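Local coordinates for Cbm77-rfpl (Ruminococcus flavefaciens, PDB 5FU5), which probably binds plant cell-wall polysaccharides, most likely pectin, as a family 77 carbohydrate-binding module of the bacterial cellulosome, at residues N15-S20 / Q44-E49. Numbering follows the deposited sequence.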
loop_
_atom_site.group_PDB
_atom_site.type_symbol
_atom_site.label_atom_id
_atom_site.label_comp_id
_atom_site.label_asym_id
_atom_site.label_seq_id
_atom_site.Cartn_x
_atom_site.Cartn_y
_atom_site.Cartn_z
ATOM N N ASN A 15 -0.137 13.083 2.617
ATOM C CA ASN A 15 1.157 12.985 3.276
ATOM C C ASN A 15 2.315 12.600 2.367
ATOM O O ASN A 15 3.432 12.402 2.834
ATOM C CB ASN A 15 1.100 12.055 4.492
ATOM C CG ASN A 15 0.194 12.592 5.604
ATOM O OD1 ASN A 15 -0.834 12.007 5.931
ATOM N ND2 ASN A 15 0.561 13.733 6.145
ATOM N N GLY A 16 2.077 12.505 1.068
ATOM C CA GLY A 16 3.212 12.305 0.140
ATOM C C GLY A 16 3.944 11.021 0.466
ATOM O O GLY A 16 3.308 9.960 0.584
ATOM N N THR A 17 5.256 11.117 0.637
ATOM C CA THR A 17 6.077 9.971 1.046
ATOM C C THR A 17 6.461 9.974 2.519
ATOM O O THR A 17 7.292 9.167 2.941
ATOM C CB THR A 17 7.371 9.894 0.184
ATOM O OG1 THR A 17 8.153 11.075 0.412
ATOM C CG2 THR A 17 7.059 9.764 -1.258
ATOM N N SER A 18 5.853 10.854 3.326
ATOM C CA SER A 18 6.216 11.009 4.745
ATOM C C SER A 18 5.461 10.020 5.646
ATOM O O SER A 18 4.216 9.990 5.681
ATOM C CB SER A 18 5.908 12.450 5.230
ATOM O OG SER A 18 6.708 13.369 4.580
ATOM N N SER A 19 6.209 9.241 6.426
ATOM C CA SER A 19 5.629 8.269 7.358
ATOM C C SER A 19 6.659 7.816 8.365
ATOM O O SER A 19 7.814 7.654 7.994
ATOM C CB SER A 19 5.117 7.055 6.586
ATOM O OG SER A 19 4.534 6.109 7.447
ATOM N N SER A 20 6.244 7.602 9.635
ATOM C CA SER A 20 7.133 6.964 10.613
ATOM C C SER A 20 7.072 5.441 10.502
ATOM O O SER A 20 8.059 4.785 10.729
ATOM C CB SER A 20 6.836 7.416 12.049
ATOM O OG SER A 20 5.463 7.337 12.311
ATOM N N GLN A 44 -3.134 11.944 -5.665
ATOM C CA GLN A 44 -1.684 11.890 -5.756
ATOM C C GLN A 44 -1.244 10.494 -5.366
ATOM O O GLN A 44 -1.552 10.012 -4.275
ATOM C CB GLN A 44 -0.998 12.937 -4.876
ATOM C CG GLN A 44 0.504 12.857 -4.910
ATOM C CD GLN A 44 1.129 13.925 -4.062
ATOM O OE1 GLN A 44 1.077 13.870 -2.804
ATOM N NE2 GLN A 44 1.725 14.871 -4.704
ATOM N N CYS A 45 -0.506 9.832 -6.285
ATOM C CA CYS A 45 -0.070 8.453 -6.058
ATOM C C CYS A 45 1.436 8.338 -5.959
ATOM O O CYS A 45 2.168 9.241 -6.368
ATOM C CB CYS A 45 -0.567 7.622 -7.226
ATOM S SG CYS A 45 0.051 8.103 -8.854
ATOM N N LEU A 46 1.862 7.168 -5.464
ATOM C CA LEU A 46 3.216 6.673 -5.621
ATOM C C LEU A 46 3.206 5.821 -6.918
ATOM O O LEU A 46 2.418 4.880 -7.037
ATOM C CB LEU A 46 3.610 5.846 -4.423
ATOM C CG LEU A 46 5.079 5.415 -4.352
ATOM C CD1 LEU A 46 5.908 6.604 -3.881
ATOM C CD2 LEU A 46 5.231 4.216 -3.426
ATOM N N LYS A 47 4.032 6.226 -7.864
ATOM C CA LYS A 47 4.191 5.457 -9.107
ATOM C C LYS A 47 4.902 4.153 -8.753
ATOM O O LYS A 47 5.871 4.162 -7.997
ATOM C CB LYS A 47 4.982 6.255 -10.133
ATOM C CG LYS A 47 4.316 7.574 -10.564
ATOM C CD LYS A 47 5.096 8.328 -11.641
ATOM C CE LYS A 47 6.383 8.903 -11.138
ATOM N NZ LYS A 47 7.090 9.778 -12.128
ATOM N N MET A 48 4.405 3.023 -9.279
ATOM C CA MET A 48 5.104 1.752 -9.042
ATOM C C MET A 48 6.159 1.578 -10.113
ATOM O O MET A 48 5.855 1.148 -11.208
ATOM C CB MET A 48 4.149 0.583 -8.953
ATOM C CG MET A 48 3.073 0.762 -7.908
ATOM S SD MET A 48 3.562 0.491 -6.188
ATOM C CE MET A 48 5.071 1.370 -5.944
ATOM N N GLU A 49 7.393 1.976 -9.789
ATOM C CA GLU A 49 8.498 1.942 -10.741
ATOM C C GLU A 49 9.551 0.930 -10.324
ATOM O O GLU A 49 9.529 0.379 -9.212
ATOM C CB GLU A 49 9.127 3.332 -10.872
ATOM C CG GLU A 49 8.144 4.450 -11.273
ATOM C CD GLU A 49 8.743 5.839 -11.150
ATOM O OE1 GLU A 49 8.849 6.315 -10.026
ATOM O OE2 GLU A 49 9.106 6.457 -12.150
#
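Thr-17 and Leu-46 meet methyl to methyl, with Thr-17 CG2 4.3 Å from Leu-46 CD1. The threonine turns its two branches apart: OG1 stands near +60° from the backbone N (chi1 63°), which leaves CG2 as the branch that meets the leucine, while OG1 stays 6.6 Å from Leu-46 CD1. On the other side, Leu-46 does not aim its CB at the loop, but its end bends nearer. CD1 is the branch presented to the threonine, while CD2 stays 6.2 Å from Thr-17 CG2. The result is a light, wholly apolar touch between two branch ends.

A second, looser approach lies one step up the loop, where Gln-44 points its CB toward the segment that holds Gly-16. Anti torsions at chi1 (177°) and chi2 keep the chain straight, and its amide end reaches the glycine backbone. There the amide lies loosely against Gly-16, with Gln-44 CD 5.0 Å from Gly-16 CA. No hydrogen bond joins the two segments, and the buried surface, 84 Å² in all, is small.

The loop owes its shape to a type II' beta turn from Asn-15 to Ser-18, closed by the 2.9 Å bond from Ser-18 N to Asn-15 O. Gly-16, with positive phi, takes the second position of this turn just as the chain leaves helix 12-15.

Around this contact, Gly-16 O accepts a hydrogen bond from His-10 NE2 on strand 4-11, and Thr-13 OG1 of the short helix bonds to Gln-44 N. Thr-17 also packs on Leu-28 and Leu-46 on Ile-24, so the loop rests against the antiparallel pair 23-29 and 40-47, with strand 107-116 flanking strand 40-47 in this all-beta module.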